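Side-chain contacts in endo alpha-1,4 polygalactosaminidase (Neosartorya fumigata, PDB 6OJ1), which cleaves alpha-1,4-linked galactosamine polymers within the chain, as an endo-acting fungal glycoside hydrolase, and thereby disrupts microbial biofilms: residues 55-58 and 59-62; 124-127 and 128-132; 135-139 and 140-144. One frame throughout, in Å; residues are numbered along the deposited sequence.

Interaction 1. Residues 55-58 and 59-62; sequences VDAE and IYDI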
ATOM      1  N   VAL A  55       0.839   7.223 -18.302  1.00 34.91           N
ATOM      2  CA  VAL A  55       1.830   7.712 -17.358  1.00 34.79           C
ATOM      3  C   VAL A  55       3.097   6.882 -17.516  1.00 33.62           C
ATOM      4  O   VAL A  55       3.072   5.652 -17.404  1.00 31.19           O
ATOM      5  CB  VAL A  55       1.284   7.651 -15.927  1.00 33.33           C
ATOM      6  CG1 VAL A  55       2.304   8.189 -14.946  1.00 42.56           C
ATOM      7  CG2 VAL A  55      -0.025   8.439 -15.846  1.00 37.43           C
ATOM      8  N   ASP A  56       4.211   7.558 -17.782  1.00 27.74           N
ATOM      9  CA  ASP A  56       5.496   6.896 -17.987  1.00 32.64           C
ATOM     10  C   ASP A  56       6.146   6.589 -16.636  1.00 34.47           C
ATOM     11  O   ASP A  56       7.140   7.191 -16.229  1.00 46.64           O
ATOM     12  CB  ASP A  56       6.395   7.773 -18.846  1.00 44.14           C
ATOM     13  CG  ASP A  56       7.714   7.123 -19.146  1.00 50.68           C
ATOM     14  OD1 ASP A  56       7.758   5.872 -19.175  1.00 50.81           O
ATOM     15  OD2 ASP A  56       8.706   7.859 -19.335  1.00 65.66           O
ATOM     16  N   ALA A  57       5.557   5.629 -15.928  1.00 28.58           N
ATOM     17  CA  ALA A  57       6.087   5.159 -14.659  1.00 22.55           C
ATOM     18  C   ALA A  57       6.459   3.688 -14.776  1.00 31.82           C
ATOM     19  O   ALA A  57       5.762   2.920 -15.442  1.00 30.02           O
ATOM     20  CB  ALA A  57       5.068   5.337 -13.525  1.00 24.98           C
ATOM     21  N   GLU A  58       7.546   3.292 -14.101  1.00 28.33           N
ATOM     22  CA  GLU A  58       8.000   1.904 -14.175  1.00 31.12           C
ATOM     23  C   GLU A  58       7.112   0.970 -13.374  1.00 27.80           C
ATOM     24  O   GLU A  58       7.055  -0.226 -13.673  1.00 28.10           O
ATOM     25  CB  GLU A  58       9.430   1.755 -13.648  1.00 32.54           C
ATOM     26  CG  GLU A  58      10.530   2.298 -14.520  1.00 47.25           C
ATOM     27  CD  GLU A  58      11.899   1.970 -13.948  1.00 53.80           C
ATOM     28  OE1 GLU A  58      12.161   0.776 -13.669  1.00 53.06           O
ATOM     29  OE2 GLU A  58      12.701   2.907 -13.751  1.00 55.93           O
ATOM     30  N   ILE A  59       6.459   1.475 -12.326  1.00 21.87           N
ATOM     31  CA  ILE A  59       5.677   0.649 -11.417  1.00 20.27           C
ATOM     32  C   ILE A  59       4.275   1.230 -11.328  1.00 20.49           C
ATOM     33  O   ILE A  59       4.119   2.440 -11.135  1.00 22.09           O
ATOM     34  CB  ILE A  59       6.308   0.580 -10.009  1.00 23.93           C
ATOM     35  CG1 ILE A  59       7.650  -0.159 -10.046  1.00 26.29           C
ATOM     36  CG2 ILE A  59       5.346  -0.073  -9.040  1.00 22.03           C
ATOM     37  CD1 ILE A  59       8.453  -0.026  -8.741  1.00 27.32           C
ATOM     38  N   TYR A  60       3.264   0.374 -11.463  1.00 22.36           N
ATOM     39  CA  TYR A  60       1.871   0.756 -11.260  1.00 19.07           C
ATOM     40  C   TYR A  60       1.314  -0.016 -10.076  1.00 22.10           C
ATOM     41  O   TYR A  60       1.420  -1.240 -10.044  1.00 20.68           O
ATOM     42  CB  TYR A  60       1.015   0.454 -12.499  1.00 18.73           C
ATOM     43  CG  TYR A  60       1.016   1.526 -13.584  1.00 17.29           C
ATOM     44  CD1 TYR A  60       2.190   1.924 -14.199  1.00 20.11           C
ATOM     45  CD2 TYR A  60      -0.176   2.109 -14.003  1.00 19.27           C
ATOM     46  CE1 TYR A  60       2.184   2.893 -15.197  1.00 26.33           C
ATOM     47  CE2 TYR A  60      -0.193   3.073 -14.986  1.00 22.23           C
ATOM     48  CZ  TYR A  60       0.992   3.458 -15.582  1.00 28.51           C
ATOM     49  OH  TYR A  60       0.992   4.411 -16.579  1.00 26.00           O
ATOM     50  N   ASP A  61       0.724   0.701  -9.115  1.00 17.40           N
ATOM     51  CA  ASP A  61       0.060   0.115  -7.949  1.00 16.58           C
ATOM     52  C   ASP A  61      -1.443   0.254  -8.206  1.00 20.12           C
ATOM     53  O   ASP A  61      -1.962   1.373  -8.304  1.00 19.39           O
ATOM     54  CB  ASP A  61       0.507   0.837  -6.675  1.00 17.53           C
ATOM     55  CG  ASP A  61      -0.061   0.237  -5.399  1.00 19.31           C
ATOM     56  OD1 ASP A  61      -0.904  -0.680  -5.450  1.00 19.64           O
ATOM     57  OD2 ASP A  61       0.366   0.703  -4.317  1.00 18.55           O
ATOM     58  N   ILE A  62      -2.135  -0.879  -8.362  1.00 14.42           N
ATOM     59  CA  ILE A  62      -3.545  -0.879  -8.745  1.00 15.84           C
ATOM     60  C   ILE A  62      -4.305  -1.887  -7.888  1.00 17.51           C
ATOM     61  O   ILE A  62      -3.724  -2.786  -7.271  1.00 15.49           O
ATOM     62  CB  ILE A  62      -3.741  -1.203 -10.238  1.00 16.49           C
ATOM     63  CG1 ILE A  62      -3.197  -2.605 -10.548  1.00 17.52           C
ATOM     64  CG2 ILE A  62      -3.032  -0.151 -11.127  1.00 20.08           C
ATOM     65  CD1 ILE A  62      -3.340  -3.024 -12.026  1.00 20.21           C
TER

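Interaction 2. Residues 124-127 and 128-132; sequences ANVR and QIMLD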
ATOM      1  N   ALA A 124      -7.345 -16.470  12.911  1.00 20.10           N
ATOM      2  CA  ALA A 124      -7.024 -17.469  11.887  1.00 20.19           C
ATOM      3  C   ALA A 124      -7.877 -17.267  10.640  1.00 19.57           C
ATOM      4  O   ALA A 124      -7.409 -17.476   9.516  1.00 22.93           O
ATOM      5  CB  ALA A 124      -7.225 -18.887  12.428  1.00 23.06           C
ATOM      6  N   ASN A 125      -9.139 -16.870  10.822  1.00 20.08           N
ATOM      7  CA  ASN A 125     -10.019 -16.701   9.667  1.00 19.29           C
ATOM      8  C   ASN A 125      -9.593 -15.514   8.814  1.00 18.75           C
ATOM      9  O   ASN A 125      -9.587 -15.599   7.577  1.00 18.30           O
ATOM     10  CB  ASN A 125     -11.466 -16.537  10.130  1.00 22.39           C
ATOM     11  CG  ASN A 125     -12.463 -16.640   8.975  1.00 23.30           C
ATOM     12  OD1 ASN A 125     -12.494 -17.639   8.247  1.00 24.40           O
ATOM     13  ND2 ASN A 125     -13.276 -15.607   8.803  1.00 20.62           N
ATOM     14  N   VAL A 126      -9.251 -14.393   9.455  1.00 20.82           N
ATOM     15  CA  VAL A 126      -8.736 -13.243   8.720  1.00 16.12           C
ATOM     16  C   VAL A 126      -7.457 -13.618   7.982  1.00 18.01           C
ATOM     17  O   VAL A 126      -7.282 -13.298   6.796  1.00 16.55           O
ATOM     18  CB  VAL A 126      -8.510 -12.058   9.682  1.00 18.96           C
ATOM     19  CG1 VAL A 126      -7.707 -10.928   8.978  1.00 16.60           C
ATOM     20  CG2 VAL A 126      -9.869 -11.504  10.147  1.00 17.85           C
ATOM     21  N   ARG A 127      -6.544 -14.293   8.672  1.00 20.26           N
ATOM     22  CA  ARG A 127      -5.289 -14.675   8.035  1.00 18.97           C
ATOM     23  C   ARG A 127      -5.524 -15.593   6.838  1.00 18.65           C
ATOM     24  O   ARG A 127      -4.879 -15.431   5.795  1.00 17.78           O
ATOM     25  CB  ARG A 127      -4.366 -15.296   9.081  1.00 17.44           C
ATOM     26  CG  ARG A 127      -3.889 -14.207  10.037  1.00 19.22           C
ATOM     27  CD  ARG A 127      -2.816 -14.713  10.959  1.00 24.53           C
ATOM     28  NE  ARG A 127      -2.219 -13.623  11.728  1.00 23.39           N
ATOM     29  CZ  ARG A 127      -0.988 -13.683  12.229  1.00 24.26           C
ATOM     30  NH1 ARG A 127      -0.243 -14.761  12.006  1.00 23.70           N
ATOM     31  NH2 ARG A 127      -0.498 -12.672  12.931  1.00 23.86           N
ATOM     32  N   GLN A 128      -6.486 -16.519   6.939  1.00 18.23           N
ATOM     33  CA  GLN A 128      -6.763 -17.396   5.803  1.00 16.18           C
ATOM     34  C   GLN A 128      -7.374 -16.615   4.642  1.00 17.51           C
ATOM     35  O   GLN A 128      -7.073 -16.901   3.482  1.00 18.66           O
ATOM     36  CB  GLN A 128      -7.673 -18.555   6.207  1.00 21.34           C
ATOM     37  CG  GLN A 128      -7.900 -19.581   5.080  1.00 25.36           C
ATOM     38  CD  GLN A 128      -6.607 -20.195   4.557  1.00 29.44           C
ATOM     39  OE1 GLN A 128      -5.854 -20.809   5.312  1.00 26.51           O
ATOM     40  NE2 GLN A 128      -6.348 -20.034   3.259  1.00 29.84           N
ATOM     41  N   ILE A 129      -8.240 -15.641   4.930  1.00 18.17           N
ATOM     42  CA  ILE A 129      -8.779 -14.804   3.856  1.00 15.85           C
ATOM     43  C   ILE A 129      -7.649 -14.062   3.154  1.00 20.82           C
ATOM     44  O   ILE A 129      -7.629 -13.950   1.919  1.00 17.73           O
ATOM     45  CB  ILE A 129      -9.842 -13.829   4.403  1.00 15.00           C
ATOM     46  CG1 ILE A 129     -11.083 -14.596   4.877  1.00 18.92           C
ATOM     47  CG2 ILE A 129     -10.235 -12.762   3.326  1.00 14.97           C
ATOM     48  CD1 ILE A 129     -12.002 -13.743   5.756  1.00 19.50           C
ATOM     49  N   MET A 130      -6.683 -13.542   3.925  1.00 14.71           N
ATOM     50  CA  MET A 130      -5.570 -12.838   3.293  1.00 18.83           C
ATOM     51  C   MET A 130      -4.705 -13.783   2.471  1.00 17.98           C
ATOM     52  O   MET A 130      -4.165 -13.371   1.435  1.00 17.40           O
ATOM     53  CB  MET A 130      -4.719 -12.102   4.334  1.00 17.71           C
ATOM     54  CG  MET A 130      -5.530 -11.042   5.099  1.00 19.91           C
ATOM     55  SD  MET A 130      -6.530  -9.993   4.008  1.00 18.62           S
ATOM     56  CE  MET A 130      -7.832  -9.449   5.132  1.00 20.27           C
ATOM     57  N   LEU A 131      -4.558 -15.039   2.904  1.00 18.37           N
ATOM     58  CA  LEU A 131      -3.873 -16.016   2.060  1.00 18.26           C
ATOM     59  C   LEU A 131      -4.637 -16.254   0.770  1.00 18.58           C
ATOM     60  O   LEU A 131      -4.030 -16.385  -0.295  1.00 18.43           O
ATOM     61  CB  LEU A 131      -3.688 -17.341   2.797  1.00 19.62           C
ATOM     62  CG  LEU A 131      -2.742 -17.336   3.992  1.00 19.13           C
ATOM     63  CD1 LEU A 131      -2.722 -18.718   4.604  1.00 21.94           C
ATOM     64  CD2 LEU A 131      -1.344 -16.916   3.546  1.00 19.59           C
ATOM     65  N   ASP A 132      -5.972 -16.332   0.849  1.00 16.29           N
ATOM     66  CA  ASP A 132      -6.779 -16.455  -0.370  1.00 17.29           C
ATOM     67  C   ASP A 132      -6.569 -15.253  -1.298  1.00 19.50           C
ATOM     68  O   ASP A 132      -6.505 -15.407  -2.527  1.00 18.79           O
ATOM     69  CB  ASP A 132      -8.268 -16.575  -0.027  1.00 18.29           C
ATOM     70  CG  ASP A 132      -8.631 -17.858   0.706  1.00 28.87           C
ATOM     71  OD1 ASP A 132      -7.789 -18.770   0.833  1.00 27.72           O
ATOM     72  OD2 ASP A 132      -9.790 -17.933   1.176  1.00 27.45           O
TER

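Interaction 3. Residues 135-139 and 140-144; sequences DMARD and KGCDG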
ATOM      1  N   ASP A 135      -3.236 -15.602  -2.949  1.00 17.70           N
ATOM      2  CA  ASP A 135      -3.398 -16.551  -4.045  1.00 19.69           C
ATOM      3  C   ASP A 135      -3.924 -15.849  -5.286  1.00 19.04           C
ATOM      4  O   ASP A 135      -3.412 -16.051  -6.394  1.00 22.07           O
ATOM      5  CB  ASP A 135      -4.367 -17.678  -3.660  1.00 20.23           C
ATOM      6  CG  ASP A 135      -3.776 -18.699  -2.711  1.00 22.72           C
ATOM      7  OD1 ASP A 135      -2.576 -18.632  -2.362  1.00 20.71           O
ATOM      8  OD2 ASP A 135      -4.554 -19.593  -2.303  1.00 23.35           O
ATOM      9  N   MET A 136      -4.957 -15.021  -5.115  1.00 21.66           N
ATOM     10  CA  MET A 136      -5.507 -14.292  -6.253  1.00 19.05           C
ATOM     11  C   MET A 136      -4.467 -13.371  -6.883  1.00 17.43           C
ATOM     12  O   MET A 136      -4.331 -13.318  -8.113  1.00 21.39           O
ATOM     13  CB  MET A 136      -6.739 -13.485  -5.840  1.00 18.43           C
ATOM     14  CG  MET A 136      -7.182 -12.549  -6.995  1.00 22.31           C
ATOM     15  SD  MET A 136      -8.591 -11.514  -6.543  1.00 29.71           S
ATOM     16  CE  MET A 136      -9.866 -12.747  -6.633  1.00 27.47           C
ATOM     17  N   ALA A 137      -3.723 -12.626  -6.055  1.00 18.76           N
ATOM     18  CA  ALA A 137      -2.674 -11.756  -6.585  1.00 18.36           C
ATOM     19  C   ALA A 137      -1.658 -12.548  -7.392  1.00 17.87           C
ATOM     20  O   ALA A 137      -1.290 -12.152  -8.507  1.00 19.61           O
ATOM     21  CB  ALA A 137      -1.978 -10.997  -5.451  1.00 17.99           C
ATOM     22  N   ARG A 138      -1.177 -13.663  -6.835  1.00 16.43           N
ATOM     23  CA  ARG A 138      -0.252 -14.518  -7.572  1.00 18.94           C
ATOM     24  C   ARG A 138      -0.869 -14.994  -8.885  1.00 18.09           C
ATOM     25  O   ARG A 138      -0.243 -14.911  -9.949  1.00 22.21           O
ATOM     26  CB  ARG A 138       0.145 -15.724  -6.714  1.00 16.96           C
ATOM     27  CG  ARG A 138       0.993 -16.746  -7.471  1.00 20.15           C
ATOM     28  CD  ARG A 138       0.827 -18.157  -6.850  1.00 23.86           C
ATOM     29  NE  ARG A 138      -0.581 -18.571  -6.808  1.00 21.21           N
ATOM     30  CZ  ARG A 138      -1.116 -19.361  -5.878  1.00 25.14           C
ATOM     31  NH1 ARG A 138      -0.377 -19.867  -4.869  1.00 20.64           N
ATOM     32  NH2 ARG A 138      -2.408 -19.660  -5.960  1.00 22.10           N
ATOM     33  N   ASP A 139      -2.103 -15.500  -8.821  1.00 19.86           N
ATOM     34  CA  ASP A 139      -2.759 -16.043 -10.007  1.00 22.66           C
ATOM     35  C   ASP A 139      -2.961 -14.983 -11.075  1.00 20.84           C
ATOM     36  O   ASP A 139      -2.937 -15.299 -12.272  1.00 22.71           O
ATOM     37  CB  ASP A 139      -4.112 -16.664  -9.640  1.00 23.98           C
ATOM     38  CG  ASP A 139      -3.986 -17.907  -8.779  1.00 31.09           C
ATOM     39  OD1 ASP A 139      -2.876 -18.478  -8.692  1.00 25.12           O
ATOM     40  OD2 ASP A 139      -5.004 -18.304  -8.168  1.00 27.52           O
ATOM     41  N   LYS A 140      -3.159 -13.723 -10.673  1.00 20.19           N
ATOM     42  CA  LYS A 140      -3.339 -12.645 -11.645  1.00 23.24           C
ATOM     43  C   LYS A 140      -2.020 -12.127 -12.193  1.00 23.79           C
ATOM     44  O   LYS A 140      -2.027 -11.307 -13.116  1.00 25.75           O
ATOM     45  CB  LYS A 140      -4.121 -11.489 -11.009  1.00 23.26           C
ATOM     46  CG  LYS A 140      -5.598 -11.792 -10.794  1.00 23.91           C
ATOM     47  CD  LYS A 140      -6.348 -10.509 -10.420  1.00 23.59           C
ATOM     48  CE  LYS A 140      -7.829 -10.774 -10.287  1.00 28.67           C
ATOM     49  NZ  LYS A 140      -8.627  -9.523 -10.094  1.00 24.07           N
ATOM     50  N   GLY A 141      -0.894 -12.580 -11.648  1.00 20.00           N
ATOM     51  CA  GLY A 141       0.401 -12.190 -12.159  1.00 20.94           C
ATOM     52  C   GLY A 141       1.015 -10.986 -11.486  1.00 21.51           C
ATOM     53  O   GLY A 141       2.008 -10.460 -12.005  1.00 23.48           O
ATOM     54  N   CYS A 142       0.460 -10.541 -10.348  1.00 22.68           N
ATOM     55  CA  CYS A 142       1.009  -9.409  -9.611  1.00 19.82           C
ATOM     56  C   CYS A 142       2.482  -9.630  -9.301  1.00 23.23           C
ATOM     57  O   CYS A 142       2.884 -10.718  -8.885  1.00 24.94           O
ATOM     58  CB  CYS A 142       0.247  -9.199  -8.302  1.00 17.84           C
ATOM     59  SG  CYS A 142      -1.528  -8.924  -8.508  1.00 22.75           S
ATOM     60  N   ASP A 143       3.283  -8.584  -9.489  1.00 19.69           N
ATOM     61  CA  ASP A 143       4.696  -8.657  -9.123  1.00 21.68           C
ATOM     62  C   ASP A 143       4.891  -8.487  -7.633  1.00 22.71           C
ATOM     63  O   ASP A 143       5.838  -9.040  -7.064  1.00 21.32           O
ATOM     64  CB  ASP A 143       5.497  -7.592  -9.870  1.00 21.91           C
ATOM     65  CG  ASP A 143       5.500  -7.829 -11.352  1.00 31.19           C
ATOM     66  OD1 ASP A 143       6.111  -8.835 -11.785  1.00 26.99           O
ATOM     67  OD2 ASP A 143       4.872  -7.034 -12.090  1.00 24.41           O
ATOM     68  N   GLY A 144       4.003  -7.740  -6.991  1.00 18.16           N
ATOM     69  CA  GLY A 144       4.100  -7.490  -5.567  1.00 19.54           C
ATOM     70  C   GLY A 144       2.726  -7.105  -5.080  1.00 19.87           C
ATOM     71  O   GLY A 144       1.790  -6.951  -5.868  1.00 17.51           O
TER

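Interaction 1. Residues 55-58 and 59-62
A chi1 of -85° sets the Tyr60 ring beside its own backbone N and anti to its carbonyl carbon, and chi2 of 59° turns it so that an edge, not a face, is offered to the carbonyls of Val55 and Ala57. The phenol OH donates to Val55 O over 2.6 Å. It arrives in the carbonyl plane, on a lone pair, with a C=O...O angle of 122°. Val55 O is gripped a second time by Ala57 N, through a weak bond of 2.9 Å that closes an inverse gamma turn centred on Asp56. One acceptor thus ties the turn to the tyrosine five residues on. The example sits where a (beta/alpha)-barrel chain leaves a loop for a strand: Val55 to Glu58 are the last loop residues, and Ile59 opens strand 59-63, which runs parallel to strands 42-45 and 81-87. Ala57 follows the ring along the same edge. Its O lies near the ring plane, 3.6 Å from Tyr60 CE1, while its CB packs at 4.1 Å from that same CE1. Val55 joins through CB, 4.2 Å from Tyr60 CZ. Gln43 touches both Val55 and Tyr60, bringing the neighbouring strand into the cluster, and Arg80 also touches the tyrosine side chain. Backbone bonds from Tyr60 to Lys81 and Ile83 fix the strand from which the ring hangs. Just before the tyrosine, Ile59 keeps CG1 close to Glu58, 3.6 Å from its C, and touches Trp34 and Ile83.

Interaction 2. Residues 124-127 and 128-132
Gln128 meets Ala124 first, in a contact that illustrates how each turn of a helix is bonded to the one before. Gln128 N donates to Ala124 O at 2.9 Å, and its CB rests on the same oxygen. The Gln128 side chain then bends at chi2 (58°), which carries NE2 onward to Asp132. Ile129 comes next, with N bonded to Asn125 O at 3.0 Å. Its CG1, lying beside its own backbone N, leans over that oxygen at 3.2 Å, and CD1 goes on to touch Asn125 ND2 at 3.8 Å, the two side chains meeting at a slant. That ND2 has its polar partners elsewhere, in Asp105 and the carbonyl of Lys100. Met130 N bonds to Val126 O at 2.9 Å. The Met130 chain, bent at chi2, lies side by side with Val126 and brings CE to 4.1 Å from Val126 CG1; both side chains also touch Leu119. Leu131 N bonds to Arg127 O, and Leu131 CG sits 3.4 Å from that oxygen. Arg127 itself reaches away in extended form to Ser168, to the carbonyl of Ile121 and, through a cation-pi contact, to Phe172. At Asp132, OD1 receives Gln128 NE2 at 3.1 Å from above the carboxylate plane, while OD2 pairs with Lys100. Asn125 and Asp132 thus hold the loop around Lys100 by polar bonds while Ile129 packs against it. Successive i to i+4 bonds, with an apolar flank against helix 163-179 and strand 116-119, mark an amphipathic outer helix of a (beta/alpha)-barrel.

Interaction 3. Residues 135-139 and 140-144
Ala137 and Cys142 meet at a Schellman motif, a common way for a helix to end. Cys142 N donates to Ala137 O at 3.0 Å, Gly141 N to Arg138 O at the same length, and the positive phi of Gly141 (93°) turns the chain between them. The inner bond meets its carbonyl more from above: Gly141 N stands 63° out of the plane of the Arg138 carbonyl, not on a lone pair. Ala137 O also takes a weak bond from Lys140 N, whose stronger partner is Met136 O at 2.8 Å. Around these backbone bonds lie the side chains. Cys142 SG, placed beside its own backbone N, packs 3.7 Å from Ala137 CB, and its disulfide to Cys84 joins the end of the helix to strand 81-87. On another flank Lys140 stretches out alongside Met136, both pointing the same way, with CE 3.8 Å from Met136 CG. The aliphatic part of Lys140 thus lies along the methionine, while NZ continues to the carbonyls of Leu64 and Asn67, and Ile72 of helix 69-77 touches both Lys140 and Cys142. Beyond the turn, Gly144 begins strand 144-148 and bonds through its backbone to Val82 and Cys84, so the motif makes the helix-to-strand step of a (beta/alpha)-barrel. Farther out a salt-bridge network runs over the last helical turn. Asp135 has Arg180 as a partner and also lies near Arg138, with OD1 well out of the guanidinium plane, a purely electrostatic contact. Arg138 grips Asp139 side-on, NE and NH2 both landing on OD1 at 3.0 Å from the same face of the carboxylate.

How the interactions relate
From the N terminus the three contacts come in series; each is local, and none crosses or encloses another. Interaction 1 closes the end of a loop, folding the chain after strand 42-45 onto the start of strand 59-63. Interaction 2 only links early turns within helix 124-140, on the opposite side of the chain's centre from interaction 1, their centres about 28 Å apart. Interaction 3 closes the end of that same helix and leads into strand 144-148, its centre about 16 Å from each of the others. Strand 81-87 links interactions 1 and 3: it pairs with strand 59-63 on one flank and strand 144-148 on the other, and carries Cys84 of the disulfide.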